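Flavodoxin (Fusobacterium nucleatum, PDB 6OHK) binds flavin mononucleotide and carries electrons, probably as a low-potential electron donor to several redox enzymes. Local coordinates at residues Asp125-Glu130 with Pro155-Asp160; Phe37-Gly42 with His65-Asn70; Ile141-Asp146 with Gly159-Glu164. The protein carries 1 engineered substitution. One frame throughout, in Å; residues are numbered along the deposited sequence.

In the fold
Reading from the N terminus, contact 2 comes first, in series with the others: it closes the excursion from the end of strand 34-38 through strands 51-59 and 63-64 to the short helix 66-69. Contact 1 opens much later, in the loop after strand 117-118, and closes on helix 154-166. Contact 3 opens inside that span, on strand 139-145, and ends on the same helix four residues later, so the two overlap, sharing Gly159 and Asp160, and are not nested. They also touch, since Tyr127 OH of contact 1 meets Ala144 O of contact 3. Contact 2 lies across the chain's centre, about 21 Å from contact 3, centre to centre, and both reach the same central sheet.

Contact 1. Residues Asp125-Glu130 with Pro155-Asp160; sequences DGYHYE and PKRIGD
Arg157 NH2 donates to one water at 2.9 Å and also packs over one face of the Tyr127 ring, 3.3 Å from Tyr127 CZ. That water sits at the guanidinium edge, in its plane, and gives a proton to Asp125 O at 2.7 Å, so a single solvent molecule joins the helix to the loop. The guanidinium and phenol planes are only 7° apart, but the two groups arrive from opposite directions and overlap at their ends. NH2 covers the hydroxyl side of the ring, while Tyr127 OH stands over the middle of the guanidinium, 3.2 Å from Arg157 CZ. Although Arg157 NE is also 3.2 Å from Tyr127 OH, the angle is too poor for a hydrogen bond; the hydroxyl bonds instead to Ala144 O. Arg157 gets this far because its chain is extended from CG to NE, after a first torsion of -77° that places CG beside the backbone N. Gln150 bridges the two segments, with OE1 bonded to Arg157 NH1 and NE2 to Gly126 O. One turn of helix carries a separate surface salt bridge, Lys156 NZ to Asp160 OD2 at 2.8 Å.

The loop of 125-130 belongs to the long excursion between strands 117-118 and 139-145, consistent with the insertion that splits the last strand in long-chain flavodoxins. Tyr127 also meets Phe140 edge-to-face, and Arg157 packs on Leu143 and Leu145, so the loop lies against strand 139-145, beside helix 154-166.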
ATOM      1  N   ASP A 125       8.948  -0.685 -15.112  1.00 12.64           N
ATOM      2  CA  ASP A 125       8.676  -0.475 -16.528  1.00 14.73           C
ATOM      3  C   ASP A 125       7.406   0.348 -16.716  1.00 13.94           C
ATOM      4  O   ASP A 125       6.377   0.090 -16.088  1.00 14.85           O
ATOM      5  CB  ASP A 125       8.485  -1.823 -17.237  1.00 17.58           C
ATOM      6  CG  ASP A 125       9.764  -2.632 -17.361  1.00 24.70           C
ATOM      7  OD1 ASP A 125      10.843  -2.131 -16.995  1.00 25.28           O
ATOM      8  OD2 ASP A 125       9.661  -3.788 -17.835  1.00 34.92           O
ATOM      9  N   GLY A 126       7.472   1.330 -17.610  1.00 14.04           N
ATOM     10  CA  GLY A 126       6.337   2.166 -17.940  1.00 15.79           C
ATOM     11  C   GLY A 126       6.139   3.327 -17.011  1.00 14.24           C
ATOM     12  O   GLY A 126       5.139   4.036 -17.139  1.00 17.26           O
ATOM     13  N   TYR A 127       7.043   3.533 -16.067  1.00 12.02           N
ATOM     14  CA  TYR A 127       7.020   4.681 -15.178  1.00 11.90           C
ATOM     15  C   TYR A 127       8.179   5.601 -15.508  1.00 13.52           C
ATOM     16  O   TYR A 127       9.228   5.163 -15.991  1.00 16.47           O
ATOM     17  CB  TYR A 127       7.161   4.242 -13.732  1.00 12.56           C
ATOM     18  CG  TYR A 127       6.014   3.464 -13.183  1.00 11.72           C
ATOM     19  CD1 TYR A 127       4.942   4.106 -12.583  1.00 11.86           C
ATOM     20  CD2 TYR A 127       6.003   2.078 -13.228  1.00 10.96           C
ATOM     21  CE1 TYR A 127       3.907   3.378 -12.028  1.00 11.58           C
ATOM     22  CE2 TYR A 127       4.977   1.354 -12.680  1.00 10.88           C
ATOM     23  CZ  TYR A 127       3.935   1.991 -12.084  1.00 10.60           C
ATOM     24  OH  TYR A 127       2.945   1.201 -11.544  1.00 11.86           O
ATOM     25  N   HIS A 128       8.008   6.866 -15.179  1.00 12.95           N
ATOM     26  CA  HIS A 128       9.044   7.877 -15.325  1.00 12.95           C
ATOM     27  C   HIS A 128       9.458   8.345 -13.949  1.00 13.24           C
ATOM     28  O   HIS A 128       8.597   8.709 -13.139  1.00 14.96           O
ATOM     29  CB  HIS A 128       8.526   9.084 -16.109  1.00 15.90           C
ATOM     30  CG  HIS A 128       9.592  10.085 -16.446  1.00 34.69           C
ATOM     31  ND1 HIS A 128      10.114  10.956 -15.514  1.00 36.85           N
ATOM     32  CD2 HIS A 128      10.240  10.344 -17.606  1.00 43.46           C
ATOM     33  CE1 HIS A 128      11.038  11.708 -16.082  1.00 31.37           C
ATOM     34  NE2 HIS A 128      11.130  11.360 -17.354  1.00 55.41           N
ATOM     35  N   TYR A 129      10.758   8.399 -13.681  1.00 12.72           N
ATOM     36  CA  TYR A 129      11.223   8.985 -12.444  1.00 13.03           C
ATOM     37  C   TYR A 129      12.623   9.531 -12.657  1.00 12.78           C
ATOM     38  O   TYR A 129      13.397   8.987 -13.457  1.00 16.31           O
ATOM     39  CB  TYR A 129      11.188   8.032 -11.245  1.00 12.31           C
ATOM     40  CG  TYR A 129      12.175   6.869 -11.293  1.00 13.53           C
ATOM     41  CD1 TYR A 129      11.875   5.711 -11.951  1.00 14.27           C
ATOM     42  CD2 TYR A 129      13.389   6.950 -10.641  1.00 16.31           C
ATOM     43  CE1 TYR A 129      12.769   4.655 -11.987  1.00 13.73           C
ATOM     44  CE2 TYR A 129      14.287   5.904 -10.653  1.00 15.39           C
ATOM     45  CZ  TYR A 129      13.951   4.754 -11.323  1.00 12.81           C
ATOM     46  OH  TYR A 129      14.882   3.716 -11.354  1.00 16.24           O
ATOM     47  N   GLU A 130      12.931  10.591 -11.941  1.00 13.05           N
ATOM     48  CA  GLU A 130      14.279  11.154 -11.913  1.00 13.40           C
ATOM     49  C   GLU A 130      15.083  10.509 -10.795  1.00 15.27           C
ATOM     50  O   GLU A 130      16.193  10.019 -11.026  1.00 17.57           O
ATOM     51  CB  GLU A 130      14.219  12.674 -11.751  1.00 16.17           C
ATOM     52  CG  GLU A 130      13.540  13.386 -12.945  1.00 21.00           C
ATOM     53  CD  GLU A 130      13.101  14.810 -12.617  1.00 49.07           C
ATOM     54  OE1 GLU A 130      12.066  15.259 -13.163  1.00 51.75           O
ATOM     55  OE2 GLU A 130      13.784  15.477 -11.809  1.00 55.82           O
ATOM     56  N   PRO A 155      -6.766  -0.399 -13.329  1.00 13.62           N
ATOM     57  CA  PRO A 155      -7.449  -1.683 -13.087  1.00 15.59           C
ATOM     58  C   PRO A 155      -6.564  -2.894 -13.293  1.00 16.48           C
ATOM     59  O   PRO A 155      -6.586  -3.821 -12.461  1.00 15.55           O
ATOM     60  CB  PRO A 155      -8.627  -1.645 -14.070  1.00 18.27           C
ATOM     61  CG  PRO A 155      -8.896  -0.189 -14.242  1.00 20.06           C
ATOM     62  CD  PRO A 155      -7.567   0.504 -14.172  1.00 16.22           C
ATOM     63  N   LYS A 156      -5.799  -2.961 -14.380  1.00 14.90           N
ATOM     64  CA  LYS A 156      -4.917  -4.102 -14.590  1.00 15.67           C
ATOM     65  C   LYS A 156      -3.788  -4.120 -13.572  1.00 13.28           C
ATOM     66  O   LYS A 156      -3.380  -5.191 -13.085  1.00 13.63           O
ATOM     67  CB  LYS A 156      -4.356  -4.104 -16.012  1.00 19.53           C
ATOM     68  CG  LYS A 156      -3.325  -5.192 -16.268  1.00 24.46           C
ATOM     69  CD  LYS A 156      -2.886  -5.208 -17.722  1.00 33.43           C
ATOM     70  CE  LYS A 156      -2.665  -6.628 -18.215  1.00 43.79           C
ATOM     71  NZ  LYS A 156      -1.639  -7.354 -17.420  1.00 33.47           N
ATOM     72  N   ARG A 157      -3.266  -2.940 -13.223  1.00 11.99           N
ATOM     73  CA  ARG A 157      -2.209  -2.909 -12.218  1.00 11.69           C
ATOM     74  C   ARG A 157      -2.694  -3.502 -10.910  1.00 10.43           C
ATOM     75  O   ARG A 157      -2.007  -4.342 -10.305  1.00 10.47           O
ATOM     76  CB  ARG A 157      -1.694  -1.494 -12.003  1.00 11.54           C
ATOM     77  CG  ARG A 157      -0.757  -1.010 -13.090  1.00 11.24           C
ATOM     78  CD  ARG A 157      -0.377   0.436 -12.936  1.00 11.09           C
ATOM     79  NE  ARG A 157       0.712   0.787 -13.837  1.00 11.69           N
ATOM     80  CZ  ARG A 157       1.117   2.030 -14.065  1.00 11.04           C
ATOM     81  NH1 ARG A 157       0.478   3.061 -13.550  1.00 11.14           N
ATOM     82  NH2 ARG A 157       2.177   2.231 -14.820  1.00 11.75           N
ATOM     83  N   ILE A 158      -3.877  -3.110 -10.473  1.00 10.60           N
ATOM     84  CA  ILE A 158      -4.422  -3.639  -9.226  1.00 10.62           C
ATOM     85  C   ILE A 158      -4.733  -5.124  -9.360  1.00 11.35           C
ATOM     86  O   ILE A 158      -4.390  -5.915  -8.479  1.00 10.96           O
ATOM     87  CB  ILE A 158      -5.659  -2.839  -8.790  1.00 10.52           C
ATOM     88  CG1 ILE A 158      -5.290  -1.396  -8.448  1.00 11.70           C
ATOM     89  CG2 ILE A 158      -6.344  -3.528  -7.607  1.00 12.69           C
ATOM     90  CD1 ILE A 158      -6.475  -0.524  -8.142  1.00 12.41           C
ATOM     91  N   GLY A 159      -5.443  -5.521 -10.419  1.00 12.67           N
ATOM     92  CA  GLY A 159      -5.837  -6.924 -10.538  1.00 13.18           C
ATOM     93  C   GLY A 159      -4.645  -7.853 -10.566  1.00 12.87           C
ATOM     94  O   GLY A 159      -4.639  -8.895  -9.910  1.00 13.53           O
ATOM     95  N   ASP A 160      -3.618  -7.497 -11.327  1.00 13.23           N
ATOM     96  CA  ASP A 160      -2.430  -8.324 -11.378  1.00 13.20           C
ATOM     97  C   ASP A 160      -1.746  -8.386 -10.021  1.00 11.72           C
ATOM     98  O   ASP A 160      -1.232  -9.430  -9.614  1.00 13.10           O
ATOM     99  CB  ASP A 160      -1.426  -7.750 -12.372  1.00 14.46           C
ATOM    100  CG  ASP A 160      -1.825  -7.927 -13.820  1.00 19.61           C
ATOM    101  OD1 ASP A 160      -2.805  -8.641 -14.126  1.00 20.22           O
ATOM    102  OD2 ASP A 160      -1.109  -7.314 -14.655  1.00 20.11           O
TER
HETATM  103  O   HOH W   1       3.666   0.293 -16.290  1.00 17.76           O

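Contact 2. Residues Phe37-Gly42 with His65-Asn70; sequences FNVKNG and HAAWMN
Val39, in the turn that leaves strand 34-38 of the flavodoxin sheet, packs against Ala67 and Trp68 of the short helix 66-69. Its CG2 makes a CH-pi contact with the indole, 3.8 Å from the centroid of the Trp68 five-membered ring and 7° off the normal. With chi1 at -60°, the other branch falls over the benzene half, where Val39 CG1 is 3.8 Å from Trp68 CH2. The two methyls thus lie along one indole face, one above each ring, the side chains crossing at about a right angle. Ala67 CB fills the angle beside them, 3.9 Å from Val39 CG2 and 3.8 Å from Lys40 N.

Each backbone is shaped by a side chain of its own. Asn38 OD1 accepts from Lys40 N at 3.0 Å, an Asx turn that bends the chain out of the strand. Across the contact, His65 is the N-cap, and its ND1 accepts from Ala67 N at 2.9 Å, tying down the first helical turn.

Trp68 NE1 bonds to Val55 O, and the indole also touches Phe10 of strand 7-11 and Leu107 of helix 103-113, so the contact packs on strands 7-11 and 51-59, with helix 103-113 alongside Trp68.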
ATOM      1  N   PHE A  37     -10.552  -0.045   6.729  1.00  8.69           N
ATOM      2  CA  PHE A  37     -10.422   0.959   7.766  1.00  8.53           C
ATOM      3  C   PHE A  37      -9.759   2.195   7.204  1.00  8.26           C
ATOM      4  O   PHE A  37      -8.812   2.091   6.412  1.00  8.87           O
ATOM      5  CB  PHE A  37      -9.500   0.454   8.885  1.00  9.22           C
ATOM      6  CG  PHE A  37      -9.937  -0.835   9.516  1.00  8.88           C
ATOM      7  CD1 PHE A  37      -9.594  -2.042   8.941  1.00  9.67           C
ATOM      8  CD2 PHE A  37     -10.684  -0.847  10.681  1.00  9.51           C
ATOM      9  CE1 PHE A  37      -9.981  -3.253   9.495  1.00 10.30           C
ATOM     10  CE2 PHE A  37     -11.048  -2.039  11.253  1.00 11.77           C
ATOM     11  CZ  PHE A  37     -10.687  -3.256  10.664  1.00 11.53           C
ATOM     12  N   ASN A  38     -10.252   3.364   7.596  1.00  8.82           N
ATOM     13  CA  ASN A  38      -9.635   4.645   7.290  1.00  8.75           C
ATOM     14  C   ASN A  38      -8.809   5.050   8.488  1.00  9.00           C
ATOM     15  O   ASN A  38      -9.351   5.207   9.589  1.00 10.12           O
ATOM     16  CB  ASN A  38     -10.729   5.676   6.998  1.00 10.32           C
ATOM     17  CG  ASN A  38     -10.189   7.011   6.534  1.00 10.23           C
ATOM     18  OD1 ASN A  38      -9.148   7.466   6.930  1.00 10.69           O
ATOM     19  ND2 ASN A  38     -10.976   7.675   5.679  1.00 14.42           N
ATOM     20  N   VAL A  39      -7.508   5.216   8.300  1.00  8.97           N
ATOM     21  CA  VAL A  39      -6.601   5.460   9.419  1.00  9.37           C
ATOM     22  C   VAL A  39      -6.752   6.845  10.037  1.00  9.44           C
ATOM     23  O   VAL A  39      -6.119   7.122  11.064  1.00 10.55           O
ATOM     24  CB  VAL A  39      -5.139   5.120   9.079  1.00 10.04           C
ATOM     25  CG1 VAL A  39      -5.039   3.652   8.714  1.00 10.67           C
ATOM     26  CG2 VAL A  39      -4.572   6.016   8.010  1.00 11.88           C
ATOM     27  N   LYS A  40      -7.629   7.689   9.495  1.00  9.86           N
ATOM     28  CA  LYS A  40      -8.038   8.845  10.291  1.00 11.20           C
ATOM     29  C   LYS A  40      -8.666   8.410  11.597  1.00 11.49           C
ATOM     30  O   LYS A  40      -8.734   9.221  12.535  1.00 13.30           O
ATOM     31  CB  LYS A  40      -8.985   9.753   9.529  1.00 12.39           C
ATOM     32  CG  LYS A  40     -10.365   9.261   9.345  1.00 13.73           C
ATOM     33  CD  LYS A  40     -11.035  10.239   8.371  1.00 19.88           C
ATOM     34  CE  LYS A  40     -12.478  10.004   8.160  1.00 26.59           C
ATOM     35  NZ  LYS A  40     -13.087  11.184   7.424  1.00 24.50           N
ATOM     36  N   ASN A  41      -9.140   7.176  11.685  1.00 10.14           N
ATOM     37  CA  ASN A  41      -9.694   6.607  12.904  1.00 10.63           C
ATOM     38  C   ASN A  41      -8.689   5.777  13.670  1.00 11.25           C
ATOM     39  O   ASN A  41      -9.085   5.035  14.578  1.00 13.16           O
ATOM     40  CB  ASN A  41     -10.925   5.780  12.549  1.00 11.94           C
ATOM     41  CG  ASN A  41     -11.996   6.627  11.934  1.00 11.71           C
ATOM     42  OD1 ASN A  41     -12.353   7.692  12.499  1.00 12.66           O
ATOM     43  ND2 ASN A  41     -12.488   6.244  10.773  1.00 11.14           N
ATOM     44  N   GLY A  42      -7.411   5.867  13.324  1.00 11.46           N
ATOM     45  CA  GLY A  42      -6.351   5.173  14.028  1.00 11.39           C
ATOM     46  C   GLY A  42      -5.866   3.933  13.292  1.00 10.88           C
ATOM     47  O   GLY A  42      -6.371   3.542  12.236  1.00 11.31           O
ATOM     48  N   HIS A  65       0.094  10.231   3.701  1.00  9.52           N
ATOM     49  CA  HIS A  65      -0.938  11.123   4.205  1.00 10.04           C
ATOM     50  C   HIS A  65      -0.717  11.365   5.694  1.00 10.01           C
ATOM     51  O   HIS A  65      -0.216  10.500   6.407  1.00 10.06           O
ATOM     52  CB  HIS A  65      -2.276  10.438   3.960  1.00 10.09           C
ATOM     53  CG  HIS A  65      -3.483  11.244   4.345  1.00  9.50           C
ATOM     54  ND1 HIS A  65      -3.914  11.385   5.641  1.00 10.73           N
ATOM     55  CD2 HIS A  65      -4.377  11.891   3.566  1.00 12.74           C
ATOM     56  CE1 HIS A  65      -5.011  12.116   5.654  1.00 11.55           C
ATOM     57  NE2 HIS A  65      -5.311  12.436   4.404  1.00 13.51           N
ATOM     58  N   ALA A  66      -1.132  12.543   6.165  1.00 10.58           N
ATOM     59  CA  ALA A  66      -0.937  12.916   7.562  1.00 11.61           C
ATOM     60  C   ALA A  66      -1.502  11.893   8.525  1.00 11.88           C
ATOM     61  O   ALA A  66      -0.954  11.722   9.618  1.00 12.38           O
ATOM     62  CB  ALA A  66      -1.564  14.283   7.846  1.00 13.70           C
ATOM     63  N   ALA A  67      -2.631  11.257   8.197  1.00 11.39           N
ATOM     64  CA  ALA A  67      -3.189  10.287   9.137  1.00 11.25           C
ATOM     65  C   ALA A  67      -2.280   9.087   9.310  1.00 10.93           C
ATOM     66  O   ALA A  67      -2.235   8.508  10.392  1.00 14.07           O
ATOM     67  CB  ALA A  67      -4.571   9.849   8.693  1.00 12.35           C
ATOM     68  N   TRP A  68      -1.532   8.693   8.282  1.00  9.67           N
ATOM     69  CA  TRP A  68      -0.483   7.702   8.466  1.00  8.58           C
ATOM     70  C   TRP A  68       0.694   8.302   9.232  1.00  9.36           C
ATOM     71  O   TRP A  68       1.176   7.692  10.199  1.00 10.37           O
ATOM     72  CB  TRP A  68       0.000   7.161   7.115  1.00  8.54           C
ATOM     73  CG  TRP A  68      -0.850   6.137   6.477  1.00  7.91           C
ATOM     74  CD1 TRP A  68      -1.566   6.273   5.325  1.00  8.38           C
ATOM     75  CD2 TRP A  68      -1.067   4.815   6.945  1.00  8.14           C
ATOM     76  NE1 TRP A  68      -2.204   5.078   5.037  1.00  8.82           N
ATOM     77  CE2 TRP A  68      -1.911   4.173   6.020  1.00  8.51           C
ATOM     78  CE3 TRP A  68      -0.619   4.104   8.055  1.00  8.72           C
ATOM     79  CZ2 TRP A  68      -2.274   2.851   6.161  1.00  9.23           C
ATOM     80  CZ3 TRP A  68      -0.984   2.797   8.201  1.00  9.53           C
ATOM     81  CH2 TRP A  68      -1.825   2.186   7.266  1.00  9.47           C
ATOM     82  N   MET A  69       1.178   9.475   8.820  1.00 10.47           N
ATOM     83  CA  MET A  69       2.367  10.042   9.452  1.00 10.72           C
ATOM     84  C   MET A  69       2.150  10.234  10.947  1.00 10.84           C
ATOM     85  O   MET A  69       3.053   9.967  11.751  1.00 12.37           O
ATOM     86  CB  MET A  69       2.746  11.365   8.777  1.00 11.02           C
ATOM     87  CG  MET A  69       3.059  11.253   7.297  1.00 12.60           C
ATOM     88  SD  MET A  69       4.422  10.111   6.889  1.00 12.44           S
ATOM     89  CE  MET A  69       5.815  10.968   7.579  1.00 15.42           C
ATOM     90  N   ASN A  70       0.963  10.661  11.338  1.00 10.56           N
ATOM     91  CA  ASN A  70       0.693  10.904  12.746  1.00 12.48           C
ATOM     92  C   ASN A  70       0.650   9.622  13.548  1.00 13.34           C
ATOM     93  O   ASN A  70       0.749   9.660  14.788  1.00 14.27           O
ATOM     94  CB  ASN A  70      -0.637  11.632  12.899  1.00 14.86           C
ATOM     95  CG  ASN A  70      -0.576  13.059  12.454  1.00 18.06           C
ATOM     96  OD1 ASN A  70       0.489  13.635  12.328  1.00 19.82           O
ATOM     97  ND2 ASN A  70      -1.736  13.625  12.155  1.00 20.87           N
TER

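Contact 3. Residues Ile141-Asp146 with Gly159-Glu164; sequences IGLALD and GDWITE
Leu143 and Trp161 slant past each other, with the leucine laid along one face of the indole. The methylene does the closest work: Leu143 CB sits 3.7 Å from the centroid of the Trp161 five-membered ring and 5° off its normal, a CH-pi contact made squarely over the face. Seen against the indole as a whole, CB is displaced toward the rim, and the rest of the leucine covers more of the same side chain. Leu143 CD2 reaches the ring fusion, 3.9 Å from Trp161 CD2, while Leu143 CD1 lies at 4.0 Å from Trp161 CB, nearer the helix backbone. This spread follows from the torsions. In Leu143 CG is opposite the backbone N, with chi1 -177°, which sends the two methyls toward the helix; the first torsion of Trp161 is likewise extended, at -174°, and carries the indole out to the strand. Gly142 comes in at the pyrrole side of the ring, its C 4.3 Å from Trp161 NE1.

The partners belong to consecutive elements at the end of the flavodoxin fold, strand 139-145 and helix 154-166, which covers this face of the sheet. Leu143 also packs on Arg157 and Ile158 one turn earlier, and its backbone is hydrogen-bonded to Leu87 and Gly89 of the neighbouring strand. Trp161 rests on Val88 there and on Thr122.

No hydrogen bond passes between 141-146 and 159-164, so the join depends on dispersion and on the fit of aliphatic carbon over the ring. The one polar atom of the buried indole is provided for elsewhere: Trp161 NE1 bonds to Gly120 O, which would restrict the ring's rotation and keep its face turned to Leu143.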
ATOM      1  N   ILE A 141       8.744  -1.073  -4.170  1.00  9.21           N
ATOM      2  CA  ILE A 141       8.425  -1.835  -2.973  1.00  9.19           C
ATOM      3  C   ILE A 141       6.925  -2.065  -2.775  1.00  9.55           C
ATOM      4  O   ILE A 141       6.532  -2.646  -1.748  1.00 10.59           O
ATOM      5  CB  ILE A 141       9.051  -1.195  -1.728  1.00  9.72           C
ATOM      6  CG1 ILE A 141       8.512   0.230  -1.479  1.00  9.83           C
ATOM      7  CG2 ILE A 141      10.576  -1.233  -1.849  1.00 11.29           C
ATOM      8  CD1 ILE A 141       9.160   0.977  -0.389  1.00 11.94           C
ATOM      9  N   GLY A 142       6.098  -1.675  -3.730  1.00  9.60           N
ATOM     10  CA  GLY A 142       4.673  -1.930  -3.676  1.00  9.80           C
ATOM     11  C   GLY A 142       4.058  -1.576  -5.001  1.00  9.48           C
ATOM     12  O   GLY A 142       4.756  -1.330  -5.995  1.00 10.65           O
ATOM     13  N   LEU A 143       2.745  -1.490  -5.001  1.00  8.73           N
ATOM     14  CA  LEU A 143       2.004  -1.081  -6.176  1.00  9.17           C
ATOM     15  C   LEU A 143       1.985   0.432  -6.264  1.00  9.07           C
ATOM     16  O   LEU A 143       1.587   1.101  -5.300  1.00 10.77           O
ATOM     17  CB  LEU A 143       0.585  -1.610  -6.064  1.00  9.29           C
ATOM     18  CG  LEU A 143      -0.330  -1.359  -7.234  1.00  9.71           C
ATOM     19  CD1 LEU A 143       0.216  -2.011  -8.501  1.00 11.95           C
ATOM     20  CD2 LEU A 143      -1.706  -1.810  -6.923  1.00 10.78           C
ATOM     21  N   ALA A 144       2.407   0.976  -7.405  1.00  9.43           N
ATOM     22  CA  ALA A 144       2.525   2.422  -7.601  1.00  9.09           C
ATOM     23  C   ALA A 144       1.475   2.866  -8.605  1.00  9.93           C
ATOM     24  O   ALA A 144       1.524   2.470  -9.782  1.00 13.23           O
ATOM     25  CB  ALA A 144       3.941   2.757  -8.070  1.00 10.35           C
ATOM     26  N   LEU A 145       0.512   3.641  -8.162  1.00  9.49           N
ATOM     27  CA  LEU A 145      -0.589   4.049  -9.013  1.00  9.85           C
ATOM     28  C   LEU A 145      -0.494   5.538  -9.300  1.00  9.97           C
ATOM     29  O   LEU A 145      -0.053   6.326  -8.459  1.00 10.57           O
ATOM     30  CB  LEU A 145      -1.932   3.718  -8.382  1.00  9.71           C
ATOM     31  CG  LEU A 145      -2.121   2.227  -8.092  1.00  9.55           C
ATOM     32  CD1 LEU A 145      -3.403   2.001  -7.336  1.00 11.24           C
ATOM     33  CD2 LEU A 145      -2.100   1.405  -9.362  1.00 11.07           C
ATOM     34  N   ASP A 146      -0.920   5.925 -10.506  1.00  9.76           N
ATOM     35  CA  ASP A 146      -0.920   7.339 -10.894  1.00 10.42           C
ATOM     36  C   ASP A 146      -2.240   7.578 -11.607  1.00 10.60           C
ATOM     37  O   ASP A 146      -2.385   7.296 -12.789  1.00 10.93           O
ATOM     38  CB  ASP A 146       0.274   7.662 -11.780  1.00 10.12           C
ATOM     39  CG  ASP A 146       0.367   9.130 -12.142  1.00 10.56           C
ATOM     40  OD1 ASP A 146      -0.656   9.836 -12.076  1.00 10.97           O
ATOM     41  OD2 ASP A 146       1.501   9.560 -12.508  1.00 11.28           O
ATOM     42  N   GLY A 159      -5.443  -5.521 -10.419  1.00 12.67           N
ATOM     43  CA  GLY A 159      -5.837  -6.924 -10.538  1.00 13.18           C
ATOM     44  C   GLY A 159      -4.645  -7.853 -10.566  1.00 12.87           C
ATOM     45  O   GLY A 159      -4.639  -8.895  -9.910  1.00 13.53           O
ATOM     46  N   ASP A 160      -3.618  -7.497 -11.327  1.00 13.23           N
ATOM     47  CA  ASP A 160      -2.430  -8.324 -11.378  1.00 13.20           C
ATOM     48  C   ASP A 160      -1.746  -8.386 -10.021  1.00 11.72           C
ATOM     49  O   ASP A 160      -1.232  -9.430  -9.614  1.00 13.10           O
ATOM     50  CB  ASP A 160      -1.426  -7.750 -12.372  1.00 14.46           C
ATOM     51  CG  ASP A 160      -1.825  -7.927 -13.820  1.00 19.61           C
ATOM     52  OD1 ASP A 160      -2.805  -8.641 -14.126  1.00 20.22           O
ATOM     53  OD2 ASP A 160      -1.109  -7.314 -14.655  1.00 20.11           O
ATOM     54  N   TRP A 161      -1.697  -7.252  -9.319  1.00 11.07           N
ATOM     55  CA  TRP A 161      -1.017  -7.207  -8.027  1.00  9.67           C
ATOM     56  C   TRP A 161      -1.751  -8.025  -6.967  1.00 10.83           C
ATOM     57  O   TRP A 161      -1.130  -8.744  -6.185  1.00 10.94           O
ATOM     58  CB  TRP A 161      -0.910  -5.744  -7.614  1.00  9.92           C
ATOM     59  CG  TRP A 161      -0.123  -5.464  -6.389  1.00  9.63           C
ATOM     60  CD1 TRP A 161       1.234  -5.457  -6.283  1.00 10.55           C
ATOM     61  CD2 TRP A 161      -0.630  -5.115  -5.098  1.00  9.23           C
ATOM     62  NE1 TRP A 161       1.609  -5.113  -5.017  1.00 10.73           N
ATOM     63  CE2 TRP A 161       0.486  -4.913  -4.259  1.00  9.05           C
ATOM     64  CE3 TRP A 161      -1.904  -4.966  -4.571  1.00  9.77           C
ATOM     65  CZ2 TRP A 161       0.357  -4.517  -2.935  1.00  9.76           C
ATOM     66  CZ3 TRP A 161      -2.012  -4.591  -3.236  1.00 10.28           C
ATOM     67  CH2 TRP A 161      -0.890  -4.375  -2.458  1.00  9.72           C
ATOM     68  N   ILE A 162      -3.075  -7.906  -6.932  1.00 10.33           N
ATOM     69  CA  ILE A 162      -3.855  -8.697  -5.980  1.00 10.74           C
ATOM     70  C   ILE A 162      -3.628 -10.190  -6.223  1.00 12.53           C
ATOM     71  O   ILE A 162      -3.448 -10.975  -5.278  1.00 12.07           O
ATOM     72  CB  ILE A 162      -5.339  -8.307  -6.050  1.00 11.19           C
ATOM     73  CG1 ILE A 162      -5.558  -6.890  -5.525  1.00 11.28           C
ATOM     74  CG2 ILE A 162      -6.223  -9.311  -5.315  1.00 13.06           C
ATOM     75  CD1 ILE A 162      -5.322  -6.696  -4.041  1.00 14.04           C
ATOM     76  N   THR A 163      -3.604 -10.606  -7.492  1.00 12.36           N
ATOM     77  CA  THR A 163      -3.344 -12.012  -7.787  1.00 12.59           C
ATOM     78  C   THR A 163      -1.997 -12.447  -7.232  1.00 13.63           C
ATOM     79  O   THR A 163      -1.870 -13.548  -6.667  1.00 14.58           O
ATOM     80  CB  THR A 163      -3.425 -12.229  -9.292  1.00 14.48           C
ATOM     81  OG1 THR A 163      -4.767 -11.997  -9.704  1.00 18.03           O
ATOM     82  CG2 THR A 163      -3.026 -13.627  -9.718  1.00 18.41           C
ATOM     83  N   GLU A 164      -0.968 -11.608  -7.375  1.00 13.45           N
ATOM     84  CA  GLU A 164       0.346 -11.965  -6.876  1.00 13.07           C
ATOM     85  C   GLU A 164       0.385 -12.036  -5.364  1.00 12.95           C
ATOM     86  O   GLU A 164       0.927 -12.994  -4.801  1.00 14.07           O
ATOM     87  CB  GLU A 164       1.406 -11.000  -7.385  1.00 16.32           C
ATOM     88  CG  GLU A 164       1.712 -11.150  -8.865  1.00 29.24           C
ATOM     89  CD  GLU A 164       1.940 -12.600  -9.279  1.00 43.93           C
ATOM     90  OE1 GLU A 164       1.179 -13.100 -10.140  1.00 30.90           O
ATOM     91  OE2 GLU A 164       2.862 -13.234  -8.721  1.00 46.08           O
TER